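Local structure of cyclin-dependent kinase inhibitor 3 (Homo sapiens, 1FPZ) at residues 46-51 with 137-142; 76-81 with 106-111; 62-67 with 94-99; 30-35 with 172-177; 37-42 with 129-134. The protein removes phosphate from phosphorylated tyrosine, serine and threonine residues of proteins, and dephosphorylates the kinase CDK2 in a cyclin-dependent manner. The protein carries 1 engineered substitution. All coordinates share one frame; numbering follows the deposited sequence.

How the interactions relate
Interactions 1 and 2 are buried and share the central sheet: strands 136-139 and 74-77 are neighbours in it, and both contacts continue into loops at or beside the active site, with backbone hydrogen bonds setting the register and rings packed alongside. Interaction 3, partly buried and farther from the centre, joins two helices mainly through side chains and touches interaction 1 through Y96 and D63. Interactions 4 and 5 lie at the surface near the outermost strand 30-33 and its following loop. They meet each other through L34 and Q41, and depend on leucines and long polar side chains reaching across. Interaction 5 also adjoins interaction 1 in sequence.

Interaction 1: residues 46-51 with 137-142; sequences CALPGC and LIHSYG. Engineered in segment 137-142: S140 (natural residue Cys). With SO4 (sulfate ion), chain G.
The phosphate-binding loop of the protein-tyrosine phosphatases, here the signature running from H139 to R146, starts where strand 136-139 ends, and C46 to P49 pack against its first residues. L48 N donates to Y141 O at 2.7 Å, arriving from above the carbonyl plane, whereas the parallel strand pairing adds a weak bond from C46 N to I138 O. P49 CD sits over one face of the H139 imidazole, 3.5 Å from the ring centroid: a CH-pi contact well suited to proline, whose CH beside the ring nitrogen is polarised. With CG anti to its nitrogen (chi1 -175°), L48 carries CD1 to 3.3 Å from H139 CE1. Within the loop H139 ND1 makes a short, bent bond of 2.5 Å to S140 O, which is tilted from the imidazole plane, and NE2 is weakly bonded to Y96 OH. A leucine in place of H139 would probably leave S140 O without this donor, P49 CD without the flat face it lies over and Y96 OH without its weak partner. C51 SG meets the edge of the Y141 ring, 3.7 Å from CE2. S140 is engineered, replacing the cysteine predicted to form the phosphocysteine intermediate. G142 N is weakly bonded to sulfate O3 at 3.4 Å, and R146 also grips it. S140 O and Y141 O are thus occupied by protein donors, while a loop N-H addresses the anion, consistent with a phosphate site.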
# COMPACT_ATOMS: atom_id res chain seq x y z
N CYS A 46 -1.27 -6.24 1.30
CA CYS A 46 -1.66 -7.50 0.66
C CYS A 46 -1.45 -7.50 -0.84
O CYS A 46 -0.99 -6.51 -1.42
CB CYS A 46 -3.13 -7.80 0.94
SG CYS A 46 -4.31 -6.73 0.06
N ALA A 47 -1.76 -8.63 -1.46
CA ALA A 47 -1.66 -8.80 -2.91
C ALA A 47 -3.02 -8.46 -3.51
O ALA A 47 -4.00 -8.23 -2.79
CB ALA A 47 -1.31 -10.24 -3.24
N LEU A 48 -3.09 -8.45 -4.84
CA LEU A 48 -4.33 -8.10 -5.53
C LEU A 48 -5.53 -8.97 -5.21
O LEU A 48 -5.57 -10.17 -5.51
CB LEU A 48 -4.08 -8.08 -7.04
CG LEU A 48 -5.24 -7.63 -7.92
CD1 LEU A 48 -5.88 -6.36 -7.39
CD2 LEU A 48 -4.71 -7.41 -9.33
N PRO A 49 -6.55 -8.38 -4.60
CA PRO A 49 -7.76 -9.14 -4.26
C PRO A 49 -8.51 -9.53 -5.54
O PRO A 49 -8.58 -8.75 -6.50
CB PRO A 49 -8.56 -8.15 -3.41
CG PRO A 49 -7.53 -7.10 -2.99
CD PRO A 49 -6.66 -6.98 -4.19
N GLY A 50 -9.08 -10.73 -5.56
CA GLY A 50 -9.82 -11.18 -6.72
C GLY A 50 -9.00 -11.38 -8.00
O GLY A 50 -9.57 -11.59 -9.07
N CYS A 51 -7.68 -11.31 -7.89
CA CYS A 51 -6.82 -11.48 -9.05
C CYS A 51 -7.03 -12.83 -9.72
O CYS A 51 -7.22 -13.85 -9.05
CB CYS A 51 -5.36 -11.32 -8.66
SG CYS A 51 -4.23 -11.37 -10.04
N LEU A 137 -6.08 -0.58 4.77
CA LEU A 137 -5.38 -1.62 4.03
C LEU A 137 -4.81 -1.09 2.69
O LEU A 137 -5.49 -0.31 2.00
CB LEU A 137 -6.36 -2.73 3.74
CG LEU A 137 -6.19 -3.49 2.44
CD1 LEU A 137 -5.05 -4.46 2.58
CD2 LEU A 137 -7.52 -4.19 2.10
N ILE A 138 -3.59 -1.50 2.31
CA ILE A 138 -3.01 -1.05 1.04
C ILE A 138 -2.53 -2.23 0.22
O ILE A 138 -2.07 -3.23 0.75
CB ILE A 138 -1.84 -0.04 1.26
CG1 ILE A 138 -0.52 -0.76 1.54
CG2 ILE A 138 -2.16 0.85 2.45
CD1 ILE A 138 0.60 0.17 1.92
N HIS A 139 -2.64 -2.14 -1.10
CA HIS A 139 -2.19 -3.23 -1.93
C HIS A 139 -1.79 -2.82 -3.33
O HIS A 139 -2.26 -1.82 -3.88
CB HIS A 139 -3.27 -4.30 -2.03
CG HIS A 139 -4.23 -4.11 -3.18
ND1 HIS A 139 -3.82 -4.11 -4.50
CD2 HIS A 139 -5.57 -3.97 -3.21
CE1 HIS A 139 -4.87 -3.98 -5.29
NE2 HIS A 139 -5.95 -3.89 -4.52
N SER A 140 -0.93 -3.63 -3.91
CA SER A 140 -0.42 -3.48 -5.25
C SER A 140 -0.86 -4.75 -5.99
O SER A 140 -1.99 -5.20 -5.86
CB SER A 140 1.10 -3.44 -5.20
OG SER A 140 1.55 -2.13 -5.36
N TYR A 141 0.06 -5.32 -6.75
CA TYR A 141 -0.21 -6.56 -7.46
C TYR A 141 0.16 -7.69 -6.50
O TYR A 141 -0.68 -8.53 -6.15
CB TYR A 141 0.63 -6.63 -8.74
CG TYR A 141 0.46 -7.94 -9.47
CD1 TYR A 141 1.52 -8.51 -10.18
CD2 TYR A 141 -0.74 -8.66 -9.39
CE1 TYR A 141 1.40 -9.77 -10.78
CE2 TYR A 141 -0.88 -9.91 -9.98
CZ TYR A 141 0.20 -10.46 -10.67
OH TYR A 141 0.08 -11.73 -11.19
N GLY A 142 1.41 -7.70 -6.06
CA GLY A 142 1.87 -8.72 -5.14
C GLY A 142 2.20 -8.21 -3.75
O GLY A 142 2.84 -8.91 -2.96
S SO4 G . 4.89 -4.46 -6.62
O1 SO4 G . 4.70 -3.30 -7.47
O2 SO4 G . 6.26 -4.95 -6.89
O3 SO4 G . 3.84 -5.47 -6.92
O4 SO4 G . 4.86 -4.08 -5.20

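Interaction 2: residues 76-81 with 106-111; sequences FVFCTR and HPIADG
The side chains of F78 and I108 run alongside each other where two parallel strands of the phosphatase alpha/beta fold run out into loops: F78 is the first residue beyond strand 74-77, and the chain 106-111 leads from strand 102-105 toward helix 116-131. The F78 side chain starts beside the backbone of its partner, with CB 3.9 Å from H106 O. CG stands anti to the carbonyl carbon (chi1 -48°), which turns the ring along the neighbouring chain and leaves CG 4.1 Å from H106 O. CD2 then makes the close contacts: H106 O lies at the ring edge, 3.4 Å from CD2, where the slightly positive C-H rim suits a carbonyl oxygen, and I108 CD1 comes obliquely to 3.7 Å from the same CD2. Beyond the two segments the ring packs on the engineered S140, S147 and V150, so a large apolar group suits this junction. Two backbone bonds set the register. H106 N donates to V77 O at 2.9 Å, nearly along the C=O axis, and I108 N to F78 O at 3.1 Å, from above the carbonyl plane. H106 lies alongside F76 and sends NE2 to E125 of helix 116-131, while I108 O accepts from R146. T80, the N-cap of helix 81-86, packs against P107, its methyl CG2 resting 4.2 Å from P107 CB.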
# COMPACT_ATOMS: atom_id res chain seq x y z
N PHE A 76 -6.14 1.44 -0.17
CA PHE A 76 -5.32 2.19 -1.14
C PHE A 76 -4.83 1.22 -2.20
O PHE A 76 -4.21 0.19 -1.89
CB PHE A 76 -4.11 2.86 -0.48
CG PHE A 76 -4.46 4.00 0.45
CD1 PHE A 76 -5.19 3.78 1.62
CD2 PHE A 76 -4.05 5.29 0.16
CE1 PHE A 76 -5.49 4.84 2.49
CE2 PHE A 76 -4.34 6.36 1.02
CZ PHE A 76 -5.05 6.13 2.18
N VAL A 77 -5.07 1.56 -3.46
CA VAL A 77 -4.71 0.71 -4.58
C VAL A 77 -3.65 1.36 -5.45
O VAL A 77 -3.87 2.46 -5.96
CB VAL A 77 -5.93 0.42 -5.43
CG1 VAL A 77 -5.54 -0.43 -6.65
CG2 VAL A 77 -6.99 -0.28 -4.59
N PHE A 78 -2.52 0.68 -5.64
CA PHE A 78 -1.48 1.25 -6.48
C PHE A 78 -1.35 0.55 -7.82
O PHE A 78 -0.41 0.81 -8.55
CB PHE A 78 -0.12 1.26 -5.76
CG PHE A 78 -0.17 1.83 -4.37
CD1 PHE A 78 -0.11 0.97 -3.26
CD2 PHE A 78 -0.20 3.19 -4.15
CE1 PHE A 78 -0.07 1.47 -1.94
CE2 PHE A 78 -0.16 3.71 -2.84
CZ PHE A 78 -0.09 2.83 -1.74
N CYS A 79 -2.31 -0.32 -8.16
CA CYS A 79 -2.31 -1.02 -9.44
C CYS A 79 -2.86 -0.11 -10.53
O CYS A 79 -3.81 0.62 -10.28
CB CYS A 79 -3.20 -2.25 -9.37
SG CYS A 79 -2.42 -3.68 -8.59
N THR A 80 -2.27 -0.14 -11.72
CA THR A 80 -2.77 0.71 -12.80
C THR A 80 -4.04 0.13 -13.39
O THR A 80 -4.46 -0.98 -13.04
CB THR A 80 -1.75 0.87 -13.93
OG1 THR A 80 -1.45 -0.42 -14.48
CG2 THR A 80 -0.47 1.50 -13.43
N ARG A 81 -4.67 0.90 -14.26
CA ARG A 81 -5.90 0.48 -14.93
C ARG A 81 -5.65 -0.75 -15.80
O ARG A 81 -6.47 -1.68 -15.83
CB ARG A 81 -6.43 1.63 -15.80
CG ARG A 81 -5.34 2.60 -16.26
CD ARG A 81 -5.66 3.24 -17.61
NE ARG A 81 -5.57 2.25 -18.69
CZ ARG A 81 -6.56 1.97 -19.52
NH1 ARG A 81 -7.73 2.61 -19.41
NH2 ARG A 81 -6.39 1.04 -20.46
N HIS A 106 -4.32 5.33 -6.40
CA HIS A 106 -3.17 6.14 -6.76
C HIS A 106 -2.20 5.28 -7.56
O HIS A 106 -1.17 4.80 -7.04
CB HIS A 106 -2.44 6.63 -5.52
CG HIS A 106 -3.28 7.43 -4.60
ND1 HIS A 106 -3.25 8.80 -4.57
CD2 HIS A 106 -4.17 7.05 -3.65
CE1 HIS A 106 -4.08 9.24 -3.64
NE2 HIS A 106 -4.65 8.20 -3.07
N PRO A 107 -2.51 5.08 -8.85
CA PRO A 107 -1.65 4.26 -9.72
C PRO A 107 -0.15 4.58 -9.73
O PRO A 107 0.24 5.73 -9.88
CB PRO A 107 -2.31 4.40 -11.10
CG PRO A 107 -3.10 5.68 -11.01
CD PRO A 107 -3.64 5.66 -9.59
N ILE A 108 0.68 3.56 -9.52
CA ILE A 108 2.13 3.73 -9.58
C ILE A 108 2.61 2.63 -10.51
O ILE A 108 2.14 1.49 -10.47
CB ILE A 108 2.80 3.57 -8.20
CG1 ILE A 108 2.17 4.54 -7.19
CG2 ILE A 108 4.27 3.92 -8.31
CD1 ILE A 108 2.81 4.46 -5.81
N ALA A 109 3.51 3.01 -11.41
CA ALA A 109 4.04 2.09 -12.39
C ALA A 109 4.67 0.84 -11.77
O ALA A 109 5.50 0.94 -10.88
CB ALA A 109 5.06 2.82 -13.23
N ASP A 110 4.27 -0.34 -12.26
CA ASP A 110 4.83 -1.60 -11.77
C ASP A 110 6.36 -1.50 -11.81
O ASP A 110 6.95 -1.27 -12.86
CB ASP A 110 4.36 -2.77 -12.65
CG ASP A 110 4.97 -4.09 -12.22
OD1 ASP A 110 6.19 -4.13 -11.98
OD2 ASP A 110 4.22 -5.09 -12.13
N GLY A 111 6.99 -1.68 -10.65
CA GLY A 111 8.43 -1.58 -10.58
C GLY A 111 8.88 -0.14 -10.51
O GLY A 111 10.07 0.14 -10.43

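Interaction 3: residues 62-67 with 94-99; sequences KDTEEL and DLYQQC
Helices 60-70 and 92-98 come near enough for the CA atoms of T64 and Y96 to lie 6.3 Å apart, a spacing that a small side chain at the crossing makes possible. T64 fills it with both its branches. Its chi1 of -69° sets OG1 beside the backbone N and leaves CG2 anti to it, so that CG2 reaches C99 SG at 3.6 Å and also packs on C99 CB and L95 O. OG1 lies in the plane of the Y96 ring at its edge, 3.8 Å from CD2, but its hydrogen bond goes to V60 O in its own helix, which satisfies a hydroxyl at a buried place. E65, bent at chi2, curls its carboxylate round so that OE1 stands 3.7 Å from C99 SG. With an alanine here, the loss of both T64 branches would probably open a gap between C99 and the Y96 edge. Between the two segments the meeting is thus by van der Waals contact; K68, just beyond, adds a weak bond from NZ to C99 O, while D63 pairs with R58.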
# COMPACT_ATOMS: atom_id res chain seq x y z
N LYS A 62 -16.16 -12.24 -3.33
CA LYS A 62 -15.99 -12.86 -2.02
C LYS A 62 -14.89 -12.16 -1.24
O LYS A 62 -15.05 -11.88 -0.05
CB LYS A 62 -15.61 -14.33 -2.14
CG LYS A 62 -15.38 -14.98 -0.78
CD LYS A 62 -14.41 -16.15 -0.85
CE LYS A 62 -14.02 -16.60 0.55
NZ LYS A 62 -12.74 -17.34 0.55
N ASP A 63 -13.76 -11.88 -1.91
CA ASP A 63 -12.62 -11.20 -1.29
C ASP A 63 -13.04 -9.87 -0.72
O ASP A 63 -12.71 -9.54 0.41
CB ASP A 63 -11.52 -10.95 -2.30
CG ASP A 63 -10.91 -12.22 -2.82
OD1 ASP A 63 -11.67 -13.17 -3.11
OD2 ASP A 63 -9.67 -12.27 -2.94
N THR A 64 -13.73 -9.10 -1.55
CA THR A 64 -14.23 -7.79 -1.16
C THR A 64 -15.07 -7.93 0.12
O THR A 64 -14.80 -7.26 1.12
CB THR A 64 -15.12 -7.19 -2.31
OG1 THR A 64 -14.30 -6.84 -3.44
CG2 THR A 64 -15.89 -5.96 -1.84
N GLU A 65 -16.06 -8.82 0.08
CA GLU A 65 -16.94 -9.08 1.22
C GLU A 65 -16.14 -9.49 2.46
O GLU A 65 -16.44 -9.08 3.59
CB GLU A 65 -17.93 -10.19 0.87
CG GLU A 65 -19.06 -10.34 1.84
CD GLU A 65 -20.09 -9.25 1.68
OE1 GLU A 65 -19.78 -8.09 2.03
OE2 GLU A 65 -21.20 -9.56 1.21
N GLU A 66 -15.13 -10.32 2.26
CA GLU A 66 -14.27 -10.78 3.34
C GLU A 66 -13.60 -9.58 4.02
O GLU A 66 -13.59 -9.46 5.25
CB GLU A 66 -13.19 -11.71 2.79
CG GLU A 66 -11.97 -11.81 3.66
CD GLU A 66 -12.04 -12.93 4.68
OE1 GLU A 66 -13.06 -13.05 5.39
OE2 GLU A 66 -11.05 -13.68 4.78
N LEU A 67 -13.01 -8.70 3.20
CA LEU A 67 -12.33 -7.51 3.70
C LEU A 67 -13.32 -6.63 4.43
O LEU A 67 -12.99 -6.05 5.47
CB LEU A 67 -11.72 -6.73 2.54
CG LEU A 67 -10.63 -7.42 1.73
CD1 LEU A 67 -10.39 -6.63 0.44
CD2 LEU A 67 -9.34 -7.53 2.55
N ASP A 94 -14.88 -0.18 -8.27
CA ASP A 94 -16.34 -0.15 -8.22
C ASP A 94 -16.82 -1.01 -7.05
O ASP A 94 -17.55 -0.55 -6.16
CB ASP A 94 -16.96 -0.78 -9.49
CG ASP A 94 -16.58 -0.08 -10.79
OD1 ASP A 94 -17.20 -0.44 -11.82
OD2 ASP A 94 -15.69 0.80 -10.80
N LEU A 95 -16.44 -2.28 -7.10
CA LEU A 95 -16.83 -3.23 -6.07
C LEU A 95 -16.54 -2.82 -4.65
O LEU A 95 -17.39 -3.02 -3.77
CB LEU A 95 -16.19 -4.59 -6.33
CG LEU A 95 -16.76 -5.35 -7.53
CD1 LEU A 95 -16.28 -6.80 -7.52
CD2 LEU A 95 -18.29 -5.32 -7.47
N TYR A 96 -15.36 -2.25 -4.41
CA TYR A 96 -14.98 -1.82 -3.07
C TYR A 96 -15.95 -0.77 -2.53
O TYR A 96 -16.34 -0.80 -1.36
CB TYR A 96 -13.58 -1.17 -3.05
CG TYR A 96 -12.39 -2.07 -3.22
CD1 TYR A 96 -11.10 -1.54 -3.23
CD2 TYR A 96 -12.53 -3.45 -3.35
CE1 TYR A 96 -9.98 -2.35 -3.35
CE2 TYR A 96 -11.42 -4.27 -3.47
CZ TYR A 96 -10.15 -3.71 -3.47
OH TYR A 96 -9.05 -4.51 -3.57
N GLN A 97 -16.29 0.19 -3.38
CA GLN A 97 -17.17 1.26 -2.96
C GLN A 97 -18.61 0.76 -2.82
O GLN A 97 -19.35 1.22 -1.95
CB GLN A 97 -17.07 2.40 -3.95
CG GLN A 97 -15.64 2.95 -4.06
CD GLN A 97 -15.49 3.94 -5.18
OE1 GLN A 97 -15.01 3.61 -6.25
NE2 GLN A 97 -15.94 5.16 -4.95
N GLN A 98 -18.99 -0.20 -3.64
CA GLN A 98 -20.33 -0.76 -3.55
C GLN A 98 -20.49 -1.40 -2.19
O GLN A 98 -21.60 -1.50 -1.67
CB GLN A 98 -20.53 -1.84 -4.60
CG GLN A 98 -20.45 -1.35 -6.03
CD GLN A 98 -20.87 -2.43 -6.99
OE1 GLN A 98 -21.85 -3.11 -6.75
NE2 GLN A 98 -20.13 -2.58 -8.09
N CYS A 99 -19.37 -1.84 -1.62
CA CYS A 99 -19.36 -2.50 -0.31
C CYS A 99 -19.15 -1.54 0.84
O CYS A 99 -18.95 -1.96 1.97
CB CYS A 99 -18.27 -3.55 -0.25
SG CYS A 99 -18.89 -5.20 -0.04

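Interaction 4: residues 30-35 with 172-177; sequences SWLSLS and RDLRGS
Bends at chi2 (-61°) and chi3 (-49°) fold R175 toward S30, and L174, with CG anti to the backbone N (chi1 -157°), extends its two methyls to the same strand. R175 NH1 stops 2.5 Å from S30 OG, which lies in the guanidinium plane at its edge, an unusually short polar approach that also puts NH1 3.2 Å from S30 CB. L174 CD2 rests 3.7 Å from S30 CB, and L174 CD1 meets L32 CB at 4.3 Å. The last turn of helix 164-175 thereby covers part of strand 30-33, an outermost strand of the sheet, within the region that interacts with CDK2. Serine suits its place in being small enough to admit the leucine methyl. G176 follows the last helical residue, R175, and its backbone angles call for glycine. The chemistry is thus divided: L174 gives the strand an apolar cover, while R175 NE, weakly bonded to G143 O, links the helix end to the phosphate-binding loop.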
# COMPACT_ATOMS: atom_id res chain seq x y z
N SER A 30 -1.12 -8.69 5.85
CA SER A 30 0.07 -8.65 6.70
C SER A 30 0.01 -7.32 7.44
O SER A 30 0.17 -6.26 6.83
CB SER A 30 1.31 -8.71 5.85
OG SER A 30 1.32 -9.90 5.09
N TRP A 31 -0.21 -7.37 8.74
CA TRP A 31 -0.35 -6.15 9.52
C TRP A 31 0.96 -5.55 10.08
O TRP A 31 1.61 -6.15 10.93
CB TRP A 31 -1.36 -6.40 10.65
CG TRP A 31 -2.79 -6.68 10.18
CD1 TRP A 31 -3.44 -7.88 10.16
CD2 TRP A 31 -3.75 -5.71 9.72
NE1 TRP A 31 -4.73 -7.73 9.74
CE2 TRP A 31 -4.95 -6.41 9.46
CE3 TRP A 31 -3.70 -4.32 9.51
CZ2 TRP A 31 -6.11 -5.76 9.00
CZ3 TRP A 31 -4.84 -3.68 9.05
CH2 TRP A 31 -6.04 -4.40 8.80
N LEU A 32 1.29 -4.34 9.61
CA LEU A 32 2.51 -3.64 10.04
C LEU A 32 2.30 -2.79 11.30
O LEU A 32 1.46 -1.90 11.32
CB LEU A 32 3.01 -2.74 8.92
CG LEU A 32 4.22 -1.83 9.22
CD1 LEU A 32 5.48 -2.68 9.43
CD2 LEU A 32 4.48 -0.90 8.03
N SER A 33 3.07 -3.06 12.34
CA SER A 33 2.94 -2.25 13.55
C SER A 33 3.66 -0.93 13.31
O SER A 33 4.73 -0.90 12.72
CB SER A 33 3.57 -2.97 14.75
OG SER A 33 3.99 -2.02 15.71
N LEU A 34 3.05 0.16 13.74
CA LEU A 34 3.67 1.47 13.55
C LEU A 34 4.29 2.00 14.88
O LEU A 34 4.72 3.15 14.97
CB LEU A 34 2.60 2.44 13.00
CG LEU A 34 1.95 2.09 11.64
CD1 LEU A 34 0.80 3.02 11.34
CD2 LEU A 34 2.96 2.18 10.54
N SER A 35 4.38 1.14 15.90
CA SER A 35 4.96 1.60 17.16
C SER A 35 6.38 2.17 17.02
O SER A 35 6.79 3.00 17.83
CB SER A 35 4.94 0.49 18.21
OG SER A 35 5.83 -0.55 17.87
N ARG A 172 11.03 -5.28 5.25
CA ARG A 172 11.69 -6.53 4.86
C ARG A 172 11.26 -7.59 5.87
O ARG A 172 10.98 -8.73 5.51
CB ARG A 172 13.22 -6.32 4.89
CG ARG A 172 13.80 -5.30 3.87
CD ARG A 172 15.32 -5.04 4.08
NE ARG A 172 15.97 -4.21 3.05
CZ ARG A 172 17.22 -3.76 3.11
NH1 ARG A 172 18.00 -4.04 4.15
NH2 ARG A 172 17.70 -3.01 2.14
N ASP A 173 11.16 -7.19 7.14
CA ASP A 173 10.76 -8.07 8.23
C ASP A 173 9.31 -8.46 8.12
O ASP A 173 8.88 -9.44 8.71
CB ASP A 173 11.01 -7.39 9.58
CG ASP A 173 12.49 -7.08 9.82
OD1 ASP A 173 12.81 -6.55 10.92
OD2 ASP A 173 13.33 -7.35 8.93
N LEU A 174 8.55 -7.67 7.37
CA LEU A 174 7.12 -7.91 7.18
C LEU A 174 6.80 -8.66 5.89
O LEU A 174 5.95 -9.55 5.88
CB LEU A 174 6.35 -6.59 7.16
CG LEU A 174 4.85 -6.53 7.49
CD1 LEU A 174 4.10 -5.95 6.30
CD2 LEU A 174 4.30 -7.90 7.88
N ARG A 175 7.50 -8.30 4.82
CA ARG A 175 7.24 -8.91 3.50
C ARG A 175 8.28 -9.88 2.93
O ARG A 175 8.00 -10.56 1.94
CB ARG A 175 7.04 -7.79 2.46
CG ARG A 175 6.07 -6.70 2.86
CD ARG A 175 4.73 -7.30 3.08
NE ARG A 175 4.38 -8.13 1.95
CZ ARG A 175 3.47 -9.09 2.02
NH1 ARG A 175 2.84 -9.32 3.16
NH2 ARG A 175 3.21 -9.83 0.95
N GLY A 176 9.47 -9.92 3.52
CA GLY A 176 10.52 -10.80 3.02
C GLY A 176 11.67 -10.01 2.42
O GLY A 176 11.62 -8.78 2.37
N SER A 177 12.73 -10.69 1.98
CA SER A 177 13.86 -9.97 1.41
C SER A 177 13.48 -9.23 0.12
O SER A 177 14.18 -8.32 -0.30
CB SER A 177 15.04 -10.92 1.15
OG SER A 177 14.69 -11.99 0.29

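Interaction 5: residues 37-42 with 129-134; sequences VNCSQF and CLKNYR
The Q41 amide turns its oxygen toward the chain that leaves helix 116-131, while the nearby Y133 ring has K131 O in plane at its edge. That chain closes the helix with a Schellman motif: Y133 takes a positive phi (67°), Y133 N donates to L130 O, and R134 N donates back to C129 O at 2.7 Å. The segment 37-42, which leads into strand 42-46, lies against this helix end. Q41 reaches it because its CG stands anti to the carbonyl carbon (chi1 -73°) and its chain then bends at chi2. OE1 comes 4.0 Å from L130 CD2, the two side chains crossing obliquely, and passes Y133 C at 4.1 Å. A glutamine fits such a partly exposed seam, since a long, flexible side chain lets the amide oxygen reach the helix end. L130, which is buried, also touches L34, and L34 in turn packs on C39 and is bonded through its backbone to that of Q41, so one leucine joins loop and helix. R134 carries its charge away to D74. K131, exposed to solvent, brings NZ to 4.4 Å from C39 SG. Across the seam the nearest polar atoms are two acceptors, Q41 OE1 and R134 O, 3.8 Å apart.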
# COMPACT_ATOMS: atom_id res chain seq x y z
N VAL A 37 7.32 4.33 15.21
CA VAL A 37 7.19 5.73 14.85
C VAL A 37 6.13 6.36 15.76
O VAL A 37 5.44 7.31 15.40
CB VAL A 37 6.84 5.89 13.36
CG1 VAL A 37 6.67 7.36 13.03
CG2 VAL A 37 7.96 5.30 12.49
N ASN A 38 6.02 5.81 16.95
CA ASN A 38 5.10 6.28 17.97
C ASN A 38 3.64 6.29 17.56
O ASN A 38 2.96 7.30 17.73
CB ASN A 38 5.51 7.69 18.43
CG ASN A 38 6.84 7.69 19.15
OD1 ASN A 38 6.94 7.27 20.31
ND2 ASN A 38 7.89 8.14 18.46
N CYS A 39 3.17 5.17 17.03
CA CYS A 39 1.79 5.03 16.61
C CYS A 39 1.28 3.67 17.04
O CYS A 39 1.89 2.64 16.75
CB CYS A 39 1.67 5.18 15.10
SG CYS A 39 -0.01 5.35 14.52
N SER A 40 0.15 3.69 17.75
CA SER A 40 -0.53 2.52 18.29
C SER A 40 -1.18 1.65 17.23
O SER A 40 -1.44 0.45 17.44
CB SER A 40 -1.62 3.03 19.24
OG SER A 40 -2.32 4.14 18.68
N GLN A 41 -1.44 2.27 16.08
CA GLN A 41 -2.10 1.64 14.93
C GLN A 41 -1.23 0.68 14.12
O GLN A 41 0.00 0.71 14.20
CB GLN A 41 -2.63 2.73 13.97
CG GLN A 41 -3.87 3.51 14.43
CD GLN A 41 -5.21 2.89 13.96
OE1 GLN A 41 -5.55 2.90 12.76
NE2 GLN A 41 -5.97 2.35 14.91
N PHE A 42 -1.90 -0.16 13.32
CA PHE A 42 -1.28 -1.14 12.44
C PHE A 42 -1.74 -0.83 11.02
O PHE A 42 -2.87 -0.39 10.81
CB PHE A 42 -1.73 -2.56 12.78
CG PHE A 42 -0.95 -3.21 13.88
CD1 PHE A 42 -1.13 -2.83 15.20
CD2 PHE A 42 0.02 -4.16 13.58
CE1 PHE A 42 -0.33 -3.39 16.22
CE2 PHE A 42 0.80 -4.71 14.58
CZ PHE A 42 0.62 -4.32 15.90
N CYS A 129 -6.19 8.81 7.78
CA CYS A 129 -6.88 7.57 8.08
C CYS A 129 -6.49 7.11 9.47
O CYS A 129 -7.32 6.63 10.22
CB CYS A 129 -6.51 6.46 7.07
SG CYS A 129 -7.67 6.13 5.68
N LEU A 130 -5.21 7.25 9.82
CA LEU A 130 -4.74 6.82 11.12
C LEU A 130 -5.22 7.77 12.22
O LEU A 130 -5.78 7.32 13.21
CB LEU A 130 -3.20 6.71 11.11
CG LEU A 130 -2.64 5.86 9.95
CD1 LEU A 130 -1.13 6.02 9.86
CD2 LEU A 130 -3.01 4.42 10.13
N LYS A 131 -5.05 9.07 12.03
CA LYS A 131 -5.51 10.01 13.03
C LYS A 131 -7.02 9.90 13.24
O LYS A 131 -7.53 10.38 14.24
CB LYS A 131 -5.09 11.44 12.66
CG LYS A 131 -3.56 11.62 12.66
CD LYS A 131 -2.95 11.41 14.06
CE LYS A 131 -1.48 10.94 14.02
NZ LYS A 131 -1.31 9.48 13.72
N ASN A 132 -7.73 9.26 12.31
CA ASN A 132 -9.19 9.06 12.43
C ASN A 132 -9.48 7.66 12.96
O ASN A 132 -10.64 7.29 13.18
CB ASN A 132 -9.89 9.22 11.08
CG ASN A 132 -9.80 10.63 10.53
OD1 ASN A 132 -9.58 11.59 11.27
ND2 ASN A 132 -9.99 10.77 9.22
N TYR A 133 -8.42 6.87 13.15
CA TYR A 133 -8.53 5.50 13.65
C TYR A 133 -9.24 4.57 12.66
O TYR A 133 -9.93 3.63 13.05
CB TYR A 133 -9.26 5.51 15.01
CG TYR A 133 -8.52 6.30 16.08
CD1 TYR A 133 -8.17 7.64 15.85
CD2 TYR A 133 -8.15 5.73 17.30
CE1 TYR A 133 -7.47 8.37 16.79
CE2 TYR A 133 -7.44 6.46 18.25
CZ TYR A 133 -7.11 7.78 17.99
OH TYR A 133 -6.44 8.54 18.91
N ARG A 134 -9.03 4.83 11.38
CA ARG A 134 -9.64 4.02 10.34
C ARG A 134 -8.87 2.75 9.99
O ARG A 134 -7.68 2.81 9.66
CB ARG A 134 -9.81 4.86 9.06
CG ARG A 134 -10.89 5.92 9.15
CD ARG A 134 -12.23 5.27 9.46
NE ARG A 134 -12.84 4.61 8.31
CZ ARG A 134 -13.65 5.21 7.45
NH1 ARG A 134 -14.17 4.54 6.44
NH2 ARG A 134 -13.95 6.50 7.60